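Local coordinates for LAIR1 ecotodomain from MGD21 antibody (Homo sapiens, PDB 7JZK), which binds the V2 domain of a Plasmodium RIFIN, as the LAIR1 ectodomain inserted in the human antibody MGD21, at residues R77-K82 / S87-Y92; T34-R39 / Y43-T48; S52-S55 / S59-R62; D2-S7 / R27-V32. All blocks are in the same frame, centred on the assembly; numbering follows the deposited sequence.

Interaction 1: R77-K82 / S87-Y92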
loop_
_atom_site.group_PDB
_atom_site.type_symbol
_atom_site.label_atom_id
_atom_site.label_comp_id
_atom_site.label_asym_id
_atom_site.label_seq_id
_atom_site.Cartn_x
_atom_site.Cartn_y
_atom_site.Cartn_z
ATOM N N ARG A 77 -11.989 9.633 0.618
ATOM C CA ARG A 77 -12.369 10.233 -0.663
ATOM C C ARG A 77 -12.104 9.233 -1.783
ATOM O O ARG A 77 -11.374 8.262 -1.605
ATOM C CB ARG A 77 -11.629 11.546 -0.921
ATOM C CG ARG A 77 -10.235 11.376 -1.477
ATOM C CD ARG A 77 -9.579 12.714 -1.600
ATOM N NE ARG A 77 -8.170 12.610 -1.964
ATOM C CZ ARG A 77 -7.397 13.669 -2.219
ATOM N NH1 ARG A 77 -7.906 14.899 -2.149
ATOM N NH2 ARG A 77 -6.126 13.509 -2.561
ATOM N N CYS A 78 -12.706 9.475 -2.939
ATOM C CA CYS A 78 -12.597 8.534 -4.043
ATOM C C CYS A 78 -11.770 9.116 -5.173
ATOM O O CYS A 78 -11.669 10.335 -5.355
ATOM C CB CYS A 78 -13.967 8.116 -4.599
ATOM S SG CYS A 78 -15.178 7.569 -3.362
ATOM N N ILE A 79 -11.150 8.214 -5.917
ATOM C CA ILE A 79 -10.498 8.585 -7.159
ATOM C C ILE A 79 -10.570 7.363 -8.055
ATOM O O ILE A 79 -10.552 6.228 -7.582
ATOM C CB ILE A 79 -9.048 9.067 -6.919
ATOM C CG1 ILE A 79 -8.418 9.603 -8.204
ATOM C CG2 ILE A 79 -8.212 7.963 -6.347
ATOM C CD1 ILE A 79 -7.033 10.129 -7.987
ATOM N N TYR A 80 -10.713 7.577 -9.347
ATOM C CA TYR A 80 -10.843 6.424 -10.211
ATOM C C TYR A 80 -9.875 6.561 -11.364
ATOM O O TYR A 80 -9.371 7.649 -11.663
ATOM C CB TYR A 80 -12.273 6.232 -10.719
ATOM C CG TYR A 80 -12.775 7.319 -11.630
ATOM C CD1 TYR A 80 -13.526 8.368 -11.126
ATOM C CD2 TYR A 80 -12.528 7.284 -13.000
ATOM C CE1 TYR A 80 -13.995 9.347 -11.938
ATOM C CE2 TYR A 80 -12.985 8.267 -13.819
ATOM C CZ TYR A 80 -13.719 9.301 -13.289
ATOM O OH TYR A 80 -14.196 10.299 -14.119
ATOM N N TYR A 81 -9.589 5.422 -11.974
ATOM C CA TYR A 81 -8.660 5.335 -13.087
ATOM C C TYR A 81 -9.422 4.921 -14.331
ATOM O O TYR A 81 -10.112 3.909 -14.323
ATOM C CB TYR A 81 -7.529 4.335 -12.783
ATOM C CG TYR A 81 -6.367 4.385 -13.771
ATOM C CD1 TYR A 81 -5.379 5.340 -13.666
ATOM C CD2 TYR A 81 -6.261 3.474 -14.818
ATOM C CE1 TYR A 81 -4.327 5.396 -14.588
ATOM C CE2 TYR A 81 -5.204 3.532 -15.733
ATOM C CZ TYR A 81 -4.248 4.485 -15.607
ATOM O OH TYR A 81 -3.204 4.518 -16.495
ATOM N N LYS A 82 -9.315 5.715 -15.387
ATOM C CA LYS A 82 -10.011 5.403 -16.629
ATOM C C LYS A 82 -9.297 6.052 -17.802
ATOM O O LYS A 82 -8.813 7.176 -17.689
ATOM C CB LYS A 82 -11.474 5.846 -16.465
ATOM C CG LYS A 82 -12.526 5.268 -17.376
ATOM C CD LYS A 82 -12.958 6.160 -18.521
ATOM C CE LYS A 82 -14.493 6.170 -18.514
ATOM N NZ LYS A 82 -15.184 7.256 -19.267
ATOM N N SER A 87 -8.450 10.188 -12.470
ATOM C CA SER A 87 -9.317 11.346 -12.395
ATOM C C SER A 87 -8.890 12.255 -11.245
ATOM O O SER A 87 -8.034 11.904 -10.428
ATOM C CB SER A 87 -10.739 10.898 -12.178
ATOM O OG SER A 87 -10.821 10.368 -10.891
ATOM N N GLU A 88 -9.478 13.444 -11.183
ATOM C CA GLU A 88 -9.293 14.281 -10.008
ATOM C C GLU A 88 -10.049 13.674 -8.835
ATOM O O GLU A 88 -11.023 12.939 -9.012
ATOM C CB GLU A 88 -9.782 15.700 -10.265
ATOM C CG GLU A 88 -9.591 16.157 -11.711
ATOM C CD GLU A 88 -10.876 16.067 -12.565
ATOM O OE1 GLU A 88 -11.403 17.128 -12.970
ATOM O OE2 GLU A 88 -11.351 14.941 -12.848
ATOM N N GLN A 89 -9.549 13.920 -7.632
ATOM C CA GLN A 89 -10.148 13.310 -6.454
ATOM C C GLN A 89 -11.500 13.946 -6.160
ATOM O O GLN A 89 -11.759 15.098 -6.504
ATOM C CB GLN A 89 -9.222 13.453 -5.238
ATOM C CG GLN A 89 -7.808 12.980 -5.481
ATOM C CD GLN A 89 -6.957 14.096 -6.020
ATOM O OE1 GLN A 89 -7.479 15.139 -6.418
ATOM N NE2 GLN A 89 -5.643 13.912 -6.011
ATOM N N SER A 90 -12.364 13.177 -5.515
ATOM C CA SER A 90 -13.586 13.706 -4.949
ATOM C C SER A 90 -13.299 14.532 -3.694
ATOM O O SER A 90 -12.185 14.567 -3.165
ATOM C CB SER A 90 -14.515 12.569 -4.558
ATOM O OG SER A 90 -14.297 12.226 -3.201
ATOM N N ASP A 91 -14.322 15.219 -3.221
ATOM C CA ASP A 91 -14.225 15.909 -1.948
ATOM C C ASP A 91 -14.105 14.895 -0.813
ATOM O O ASP A 91 -14.567 13.758 -0.934
ATOM C CB ASP A 91 -15.453 16.794 -1.731
ATOM C CG ASP A 91 -15.234 18.208 -2.238
ATOM O OD1 ASP A 91 -14.352 18.391 -3.109
ATOM O OD2 ASP A 91 -15.945 19.138 -1.785
ATOM N N TYR A 92 -13.461 15.308 0.286
ATOM C CA TYR A 92 -13.345 14.461 1.466
ATOM C C TYR A 92 -14.679 14.358 2.185
ATOM O O TYR A 92 -15.462 15.301 2.230
ATOM C CB TYR A 92 -12.300 15.003 2.461
ATOM C CG TYR A 92 -10.865 14.691 2.090
ATOM C CD1 TYR A 92 -10.047 15.672 1.566
ATOM C CD2 TYR A 92 -10.344 13.420 2.221
ATOM C CE1 TYR A 92 -8.741 15.406 1.192
ATOM C CE2 TYR A 92 -9.028 13.138 1.853
ATOM C CZ TYR A 92 -8.231 14.139 1.337
ATOM O OH TYR A 92 -6.930 13.918 0.945
HETATM O O HOH W 1 -10.059 16.097 -2.660
#
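S90 OG is gripped from two sides: it accepts the backbone N-H of C78 at 3.2 Å, almost straight (175°), and gives its own proton to D91 O at 2.7 Å. Next to it S90 N binds C78 O, so the serine holds both backbone polar atoms of C78, whose SG forms the disulfide with C26. Further along, S87 N donates to Y80 O at 2.8 Å, and S87 CB rests 3.6 Å from the centroid of the Y80 ring as a CH-pi contact over its face. The Y80 hydroxyl reaches on to P4 O. Q89 CG lies over one face of the R77 guanidinium, 3.4 Å from R77 CZ, with the amide stacked at 23°, and Y92 OH over the opposite face, 3.2 Å from R77 CZ, too poorly angled to hydrogen-bond. With CG between N and the carbonyl carbon (chi1 82°) and the chain extended beyond it, R77 CD lies over the Y92 ring, 3.7 Å from its centroid. R77 NE forms a salt bridge with E38, while a water links R77 NH1, weakly, to S90 O. A serine hydroxyl thus replaces a main-chain carbonyl in this irregular F–G hairpin, and Q89 and Y92 hold the guanidinium flat between them.

Interaction 2: T34-R39 / Y43-T48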
loop_
_atom_site.group_PDB
_atom_site.type_symbol
_atom_site.label_atom_id
_atom_site.label_comp_id
_atom_site.label_asym_id
_atom_site.label_seq_id
_atom_site.Cartn_x
_atom_site.Cartn_y
_atom_site.Cartn_z
ATOM N N THR A 34 -10.516 1.061 -12.167
ATOM C CA THR A 34 -10.232 0.886 -10.756
ATOM C C THR A 34 -10.767 2.075 -9.971
ATOM O O THR A 34 -10.591 3.228 -10.373
ATOM C CB THR A 34 -8.723 0.765 -10.501
ATOM O OG1 THR A 34 -8.133 -0.116 -11.461
ATOM C CG2 THR A 34 -8.506 0.150 -9.177
ATOM N N PHE A 35 -11.392 1.782 -8.839
ATOM C CA PHE A 35 -11.713 2.779 -7.831
ATOM C C PHE A 35 -10.710 2.657 -6.691
ATOM O O PHE A 35 -10.438 1.546 -6.227
ATOM C CB PHE A 35 -13.114 2.555 -7.278
ATOM C CG PHE A 35 -14.105 3.522 -7.778
ATOM C CD1 PHE A 35 -15.120 3.111 -8.621
ATOM C CD2 PHE A 35 -13.996 4.855 -7.455
ATOM C CE1 PHE A 35 -16.043 4.024 -9.107
ATOM C CE2 PHE A 35 -14.896 5.764 -7.926
ATOM C CZ PHE A 35 -15.929 5.353 -8.754
ATOM N N ARG A 36 -10.189 3.790 -6.215
ATOM C CA ARG A 36 -9.292 3.831 -5.064
ATOM C C ARG A 36 -9.904 4.725 -3.995
ATOM O O ARG A 36 -10.197 5.905 -4.254
ATOM C CB ARG A 36 -7.914 4.360 -5.458
ATOM C CG ARG A 36 -7.035 4.862 -4.329
ATOM C CD ARG A 36 -5.611 5.107 -4.836
ATOM N NE ARG A 36 -5.033 3.927 -5.478
ATOM C CZ ARG A 36 -3.813 3.888 -6.017
ATOM N NH1 ARG A 36 -3.031 4.968 -5.996
ATOM N NH2 ARG A 36 -3.365 2.769 -6.577
ATOM N N LEU A 37 -10.050 4.169 -2.792
ATOM C CA LEU A 37 -10.579 4.868 -1.632
ATOM C C LEU A 37 -9.409 5.296 -0.768
ATOM O O LEU A 37 -8.629 4.445 -0.322
ATOM C CB LEU A 37 -11.535 3.981 -0.851
ATOM C CG LEU A 37 -11.985 4.522 0.494
ATOM C CD1 LEU A 37 -13.036 5.618 0.299
ATOM C CD2 LEU A 37 -12.586 3.347 1.245
ATOM N N GLU A 38 -9.257 6.603 -0.645
ATOM C CA GLU A 38 -8.099 7.161 0.062
ATOM C C GLU A 38 -8.510 7.697 1.418
ATOM O O GLU A 38 -9.655 8.080 1.580
ATOM C CB GLU A 38 -7.495 8.292 -0.757
ATOM C CG GLU A 38 -6.658 7.882 -1.944
ATOM C CD GLU A 38 -6.054 9.099 -2.615
ATOM O OE1 GLU A 38 -5.453 8.956 -3.679
ATOM O OE2 GLU A 38 -6.189 10.188 -2.060
ATOM N N ARG A 39 -7.579 7.688 2.353
ATOM C CA ARG A 39 -7.822 8.297 3.670
ATOM C C ARG A 39 -7.347 9.743 3.618
ATOM O O ARG A 39 -7.145 10.258 2.535
ATOM C CB ARG A 39 -7.109 7.494 4.754
ATOM C CG ARG A 39 -7.609 6.069 4.912
ATOM C CD ARG A 39 -7.932 5.800 6.364
ATOM N NE ARG A 39 -8.892 6.769 6.868
ATOM C CZ ARG A 39 -9.375 6.783 8.100
ATOM N NH1 ARG A 39 -8.997 5.872 8.977
ATOM N NH2 ARG A 39 -10.237 7.713 8.452
ATOM N N TYR A 43 -1.160 8.076 0.615
ATOM C CA TYR A 43 -0.490 6.759 0.696
ATOM C C TYR A 43 -1.292 5.714 1.465
ATOM O O TYR A 43 -0.869 4.579 1.491
ATOM C CB TYR A 43 0.935 6.957 1.207
ATOM C CG TYR A 43 1.092 7.808 2.441
ATOM C CD1 TYR A 43 1.431 9.145 2.344
ATOM C CD2 TYR A 43 0.944 7.268 3.704
ATOM C CE1 TYR A 43 1.596 9.929 3.471
ATOM C CE2 TYR A 43 1.106 8.036 4.842
ATOM C CZ TYR A 43 1.433 9.371 4.723
ATOM O OH TYR A 43 1.595 10.139 5.833
ATOM N N LEU A 44 -2.363 6.112 2.121
ATOM C CA LEU A 44 -3.232 5.141 2.813
ATOM C C LEU A 44 -4.457 4.937 1.930
ATOM O O LEU A 44 -5.277 5.848 1.832
ATOM C CB LEU A 44 -3.561 5.696 4.195
ATOM C CG LEU A 44 -2.363 6.131 5.029
ATOM C CD1 LEU A 44 -2.819 6.884 6.266
ATOM C CD2 LEU A 44 -1.519 4.934 5.417
ATOM N N TYR A 45 -4.518 3.795 1.253
ATOM C CA TYR A 45 -5.595 3.586 0.264
ATOM C C TYR A 45 -5.994 2.128 0.071
ATOM O O TYR A 45 -5.215 1.249 0.413
ATOM C CB TYR A 45 -5.207 4.248 -1.060
ATOM C CG TYR A 45 -4.024 3.723 -1.824
ATOM C CD1 TYR A 45 -2.895 4.502 -1.988
ATOM C CD2 TYR A 45 -4.064 2.499 -2.462
ATOM C CE1 TYR A 45 -1.816 4.058 -2.726
ATOM C CE2 TYR A 45 -2.988 2.031 -3.190
ATOM C CZ TYR A 45 -1.862 2.816 -3.324
ATOM O OH TYR A 45 -0.809 2.362 -4.049
ATOM N N SER A 46 -7.179 1.899 -0.491
ATOM C CA SER A 46 -7.589 0.556 -0.886
ATOM C C SER A 46 -8.183 0.635 -2.281
ATOM O O SER A 46 -9.016 1.509 -2.561
ATOM C CB SER A 46 -8.597 -0.025 0.094
ATOM O OG SER A 46 -7.943 -0.420 1.294
ATOM N N ASP A 47 -7.765 -0.280 -3.145
ATOM C CA ASP A 47 -8.190 -0.321 -4.535
ATOM C C ASP A 47 -9.184 -1.456 -4.747
ATOM O O ASP A 47 -9.166 -2.463 -4.037
ATOM C CB ASP A 47 -6.982 -0.495 -5.459
ATOM C CG ASP A 47 -6.273 0.825 -5.751
ATOM O OD1 ASP A 47 -6.672 1.841 -5.164
ATOM O OD2 ASP A 47 -5.276 0.850 -6.512
ATOM N N THR A 48 -10.056 -1.281 -5.737
ATOM C CA THR A 48 -10.976 -2.333 -6.140
ATOM C C THR A 48 -11.202 -2.229 -7.637
ATOM O O THR A 48 -11.330 -1.127 -8.189
ATOM C CB THR A 48 -12.314 -2.242 -5.390
ATOM O OG1 THR A 48 -13.103 -3.402 -5.672
ATOM C CG2 THR A 48 -13.086 -1.011 -5.798
#
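R36 sends CG anti to its main-chain nitrogen (chi1 162°) and then bends at chi3 (-55°), while Y45 sets its ring between its own N and carbonyl carbon; together these turns lay the guanidinium flat on the tyrosine. The two planes are 8° apart and the centres 3.6 Å, a parallel cation-pi stack in which R36 CZ sits over the ring face, displaced toward the rim. R36 CD also meets this face as a CH-pi contact. D47 comes to the edge of the same guanidinium, with its carboxylate nearly coplanar: R36 NH2 donates to the syn lone pair of D47 OD2 at 2.7 Å. R36 NE points at D47 OD1 and completes the salt bridge, although the place of that oxygen is less sure. Held over a face and along an edge, the guanidinium has little freedom to rotate, and its charge is probably well balanced by D47. Y45 makes a second cation-pi interaction with R92 of the RIFIN chain. On the other side of the sheet F35 and L37 turn into the core and T48 packs beside F35, T48 CG2 lying 3.9 Å from F35 CB. S46 shares that side, yet its OG is hydrogen-bonded to A78 N of the RIFIN chain. The backbones pair through L37 N to S46 O (2.9 Å), S46 N to L37 O and two bonds between F35 and T48, and R39 N to L44 O (3.0 Å) prolongs the ladder toward the turn. This is an antiparallel C–C′ hairpin of an immunoglobulin fold, meeting RIFIN through its R36–Y45 face and its border strand 45-48.

Interaction 3: S52-S55 / S59-R62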
loop_
_atom_site.group_PDB
_atom_site.type_symbol
_atom_site.label_atom_id
_atom_site.label_comp_id
_atom_site.label_asym_id
_atom_site.label_seq_id
_atom_site.Cartn_x
_atom_site.Cartn_y
_atom_site.Cartn_z
ATOM N N SER A 52 -19.311 -2.018 -10.513
ATOM C CA SER A 52 -20.573 -2.466 -11.076
ATOM C C SER A 52 -21.213 -1.285 -11.792
ATOM O O SER A 52 -21.430 -0.227 -11.191
ATOM C CB SER A 52 -21.498 -3.044 -10.001
ATOM O OG SER A 52 -21.378 -2.355 -8.773
ATOM N N GLN A 53 -21.477 -1.458 -13.083
ATOM C CA GLN A 53 -22.134 -0.424 -13.875
ATOM C C GLN A 53 -23.613 -0.437 -13.521
ATOM O O GLN A 53 -24.334 -1.363 -13.892
ATOM C CB GLN A 53 -21.924 -0.678 -15.359
ATOM C CG GLN A 53 -22.728 0.226 -16.211
ATOM C CD GLN A 53 -22.708 -0.206 -17.642
ATOM O OE1 GLN A 53 -21.661 -0.572 -18.177
ATOM N NE2 GLN A 53 -23.871 -0.170 -18.282
ATOM N N THR A 54 -24.075 0.577 -12.794
ATOM C CA THR A 54 -25.472 0.569 -12.378
ATOM C C THR A 54 -26.407 1.030 -13.494
ATOM O O THR A 54 -27.466 0.428 -13.711
ATOM C CB THR A 54 -25.644 1.458 -11.146
ATOM O OG1 THR A 54 -25.668 2.828 -11.555
ATOM C CG2 THR A 54 -24.476 1.268 -10.203
ATOM N N SER A 55 -26.014 2.075 -14.211
ATOM C CA SER A 55 -26.766 2.742 -15.262
ATOM C C SER A 55 -25.852 2.951 -16.452
ATOM O O SER A 55 -24.631 2.812 -16.334
ATOM C CB SER A 55 -27.330 4.082 -14.769
ATOM O OG SER A 55 -27.867 3.932 -13.469
ATOM N N SER A 59 -21.284 4.270 -12.783
ATOM C CA SER A 59 -20.774 3.042 -12.178
ATOM C C SER A 59 -20.296 3.337 -10.774
ATOM O O SER A 59 -19.950 4.477 -10.438
ATOM C CB SER A 59 -19.617 2.390 -12.979
ATOM O OG SER A 59 -18.447 3.189 -12.991
ATOM N N GLU A 60 -20.270 2.295 -9.959
ATOM C CA GLU A 60 -19.958 2.495 -8.565
ATOM C C GLU A 60 -19.106 1.348 -8.061
ATOM O O GLU A 60 -18.985 0.298 -8.696
ATOM C CB GLU A 60 -21.228 2.613 -7.719
ATOM C CG GLU A 60 -21.868 1.279 -7.423
ATOM C CD GLU A 60 -23.018 1.384 -6.437
ATOM O OE1 GLU A 60 -23.342 0.366 -5.779
ATOM O OE2 GLU A 60 -23.587 2.491 -6.312
ATOM N N ALA A 61 -18.497 1.595 -6.908
ATOM C CA ALA A 61 -17.712 0.608 -6.191
ATOM C C ALA A 61 -17.964 0.838 -4.714
ATOM O O ALA A 61 -18.132 1.981 -4.275
ATOM C CB ALA A 61 -16.222 0.712 -6.503
ATOM N N ARG A 62 -17.985 -0.248 -3.952
ATOM C CA ARG A 62 -18.352 -0.192 -2.550
ATOM C C ARG A 62 -17.195 -0.699 -1.696
ATOM O O ARG A 62 -16.611 -1.747 -1.997
ATOM C CB ARG A 62 -19.596 -1.050 -2.333
ATOM C CG ARG A 62 -20.745 -0.562 -3.183
ATOM C CD ARG A 62 -22.082 -1.119 -2.764
ATOM N NE ARG A 62 -22.914 0.017 -2.412
ATOM C CZ ARG A 62 -24.235 0.024 -2.420
ATOM N NH1 ARG A 62 -24.910 -1.065 -2.772
ATOM N NH2 ARG A 62 -24.877 1.136 -2.078
#
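The carboxylate of E60 and the guanidinium of R62 are the flat groups here: T54 CG2 comes within 4.0 Å of E60 CD from the neighbouring strand, and E60 OE1 stands 3.3 Å above one face of R62, offset toward the rim. Because no N-H of R62 points at that oxygen, the pair is held by charge alone; R62 NH2 makes its salt bridge with E11. The setting is the D–E hairpin of the immunoglobulin fold, with strand 52-55 at the border of the four-stranded sheet. S52 and E60 form a hydrogen-bonded antiparallel pair, S52 N to E60 O at 3.0 Å and E60 N to S52 O at the same length. Q53 and S59 follow as a non-hydrogen-bonded pair and turn to the other face, where S59 CB packs on Q53 CA and S59 OG binds P29 O. Beyond them the pairing becomes irregular: T54 and S55 both face E58 in a classic beta bulge, and the two segments meet over a small area, mostly at the surface. Within the bulge the hydroxyls are linked in a chain, S55 OG donating to T54 OG1 at 3.1 Å and T54 OG1 bonding in turn to E58 O. With OG1 placed between its backbone N and carbonyl carbon (chi1 78°), T54 has its methyl group left to cover E60, whose extended chain it crosses at about a right angle. The closest approach of these two side chains is T54 CG2 to E60 CG, 3.8 Å.

Interaction 4: D2-S7 / R27-V32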
loop_
_atom_site.group_PDB
_atom_site.type_symbol
_atom_site.label_atom_id
_atom_site.label_comp_id
_atom_site.label_asym_id
_atom_site.label_seq_id
_atom_site.Cartn_x
_atom_site.Cartn_y
_atom_site.Cartn_z
ATOM N N ASP A 2 -10.960 15.372 -19.142
ATOM C CA ASP A 2 -12.287 14.994 -19.588
ATOM C C ASP A 2 -12.980 14.083 -18.589
ATOM O O ASP A 2 -14.177 13.820 -18.740
ATOM C CB ASP A 2 -12.185 14.281 -20.932
ATOM C CG ASP A 2 -11.124 13.201 -20.923
ATOM O OD1 ASP A 2 -9.928 13.550 -20.842
ATOM O OD2 ASP A 2 -11.483 12.006 -20.958
ATOM N N LEU A 3 -12.278 13.636 -17.552
ATOM C CA LEU A 3 -12.884 12.703 -16.611
ATOM C C LEU A 3 -13.696 13.478 -15.582
ATOM O O LEU A 3 -13.163 14.387 -14.938
ATOM C CB LEU A 3 -11.804 11.889 -15.899
ATOM C CG LEU A 3 -10.956 10.940 -16.739
ATOM C CD1 LEU A 3 -9.879 10.227 -15.872
ATOM C CD2 LEU A 3 -11.890 9.951 -17.434
ATOM N N PRO A 4 -14.969 13.152 -15.391
ATOM C CA PRO A 4 -15.773 13.867 -14.395
ATOM C C PRO A 4 -15.357 13.508 -12.977
ATOM O O PRO A 4 -14.786 12.448 -12.717
ATOM C CB PRO A 4 -17.214 13.422 -14.696
ATOM C CG PRO A 4 -17.083 12.147 -15.433
ATOM C CD PRO A 4 -15.763 12.182 -16.169
ATOM N N ARG A 5 -15.654 14.407 -12.048
ATOM C CA ARG A 5 -15.225 14.193 -10.678
ATOM C C ARG A 5 -16.040 13.059 -10.070
ATOM O O ARG A 5 -17.257 13.007 -10.270
ATOM C CB ARG A 5 -15.366 15.474 -9.845
ATOM C CG ARG A 5 -14.481 15.473 -8.574
ATOM C CD ARG A 5 -13.729 16.767 -8.387
ATOM N NE ARG A 5 -14.586 17.773 -7.782
ATOM C CZ ARG A 5 -14.575 18.069 -6.485
ATOM N NH1 ARG A 5 -13.727 17.438 -5.669
ATOM N NH2 ARG A 5 -15.398 19.001 -6.010
ATOM N N PRO A 6 -15.415 12.103 -9.392
ATOM C CA PRO A 6 -16.187 11.067 -8.708
ATOM C C PRO A 6 -16.788 11.656 -7.446
ATOM O O PRO A 6 -16.364 12.707 -6.968
ATOM C CB PRO A 6 -15.148 9.992 -8.386
ATOM C CG PRO A 6 -13.837 10.699 -8.352
ATOM C CD PRO A 6 -13.960 11.951 -9.186
ATOM N N SER A 7 -17.765 10.942 -6.887
ATOM C CA SER A 7 -18.390 11.364 -5.642
ATOM C C SER A 7 -18.317 10.214 -4.642
ATOM O O SER A 7 -18.240 9.041 -5.019
ATOM C CB SER A 7 -19.861 11.786 -5.831
ATOM O OG SER A 7 -20.738 10.663 -5.825
ATOM N N ARG A 27 -18.769 6.759 -6.795
ATOM C CA ARG A 27 -19.468 6.794 -8.072
ATOM C C ARG A 27 -18.702 7.624 -9.079
ATOM O O ARG A 27 -18.204 8.710 -8.758
ATOM C CB ARG A 27 -20.887 7.311 -7.924
ATOM C CG ARG A 27 -21.814 6.236 -7.399
ATOM C CD ARG A 27 -23.252 6.666 -7.467
ATOM N NE ARG A 27 -24.007 6.316 -6.262
ATOM C CZ ARG A 27 -23.869 6.885 -5.067
ATOM N NH1 ARG A 27 -24.625 6.477 -4.053
ATOM N NH2 ARG A 27 -22.971 7.847 -4.868
ATOM N N GLY A 28 -18.605 7.073 -10.287
ATOM C CA GLY A 28 -17.999 7.733 -11.415
ATOM C C GLY A 28 -18.713 7.397 -12.720
ATOM O O GLY A 28 -19.879 6.958 -12.745
ATOM N N PRO A 29 -18.028 7.644 -13.833
ATOM C CA PRO A 29 -18.601 7.375 -15.154
ATOM C C PRO A 29 -18.528 5.884 -15.470
ATOM O O PRO A 29 -17.988 5.091 -14.698
ATOM C CB PRO A 29 -17.701 8.189 -16.090
ATOM C CG PRO A 29 -16.348 8.141 -15.394
ATOM C CD PRO A 29 -16.666 8.194 -13.919
ATOM N N VAL A 30 -19.127 5.500 -16.605
ATOM C CA VAL A 30 -19.081 4.112 -17.058
ATOM C C VAL A 30 -17.682 3.778 -17.528
ATOM O O VAL A 30 -16.990 4.617 -18.116
ATOM C CB VAL A 30 -20.128 3.864 -18.161
ATOM C CG1 VAL A 30 -19.745 2.662 -19.043
ATOM C CG2 VAL A 30 -21.507 3.645 -17.545
ATOM N N GLY A 31 -17.250 2.551 -17.256
ATOM C CA GLY A 31 -15.952 2.117 -17.704
ATOM C C GLY A 31 -14.825 2.353 -16.733
ATOM O O GLY A 31 -13.658 2.293 -17.141
ATOM N N VAL A 32 -15.124 2.630 -15.461
ATOM C CA VAL A 32 -14.050 2.767 -14.488
ATOM C C VAL A 32 -13.301 1.446 -14.418
ATOM O O VAL A 32 -13.904 0.382 -14.234
ATOM C CB VAL A 32 -14.602 3.149 -13.106
ATOM C CG1 VAL A 32 -13.491 3.067 -12.069
ATOM C CG2 VAL A 32 -15.212 4.532 -13.121
#
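The contact opens the A–B pairing of the immunoglobulin fold, where the N-terminal segment 2-7 runs against the end of strand 22-28 and the loop after it. S7 and R27 make the single bridge, an antiparallel hydrogen-bonded pair: S7 N binds R27 O and R27 N binds S7 O, both at 2.9 Å. The side chains of this pair lie on one face of the sheet. S7 OG sits at the edge of the R27 guanidinium, near its plane, but 3.7 Å from R27 NH2, a neighbour of that nitrogen more than a partner. The hydrogen bond of R27 NH2 goes to S9 OG, and R27 NE has a long, weak ion pair with E60. Ahead of the bridge the pairing gives way to prolines, which have no N-H to offer. R27 O, which accepts the S7 N-H, also has P6 packed close beside it, with P6 CA 3.1 Å and P6 CB 3.3 Å from that oxygen. P6 and P29 also rest on Y80, which ties this border of the domain to the facing sheet. R5 leads away from R27-V32 and holds D91 and Q89 O with its guanidinium, joining the N-terminal segment to strand 85-97. Farther out the chains diverge, the CA atoms of P4 and P29 being 7.1 Å apart, and there the proline rings, not the backbones, make the contact. They cross obliquely, P4 CG lying 4.1 Å from P29 CB.

In the fold
Interactions 1 and 2 belong to the same five-stranded sheet, as strands 74-82 and 34-38 are neighbours joined by I79 O to R36 N and Y81 N to T34 O; interaction 3 lies in the facing four-stranded sheet, and interaction 4 joins it through the S7–R27 pair. Interaction 2 is the buried one, interaction 1 partly buried, and 3 and 4 are surface contacts. F35 bridges the sheets, its ring packing on A61 of interaction 3 and G28 of interaction 4. Arginine stacking marks the first two, both within reach of the RIFIN chain, which touches none of the segments of 3 and 4. There, contacts are a few backbone bonds with small serine, threonine and proline packing.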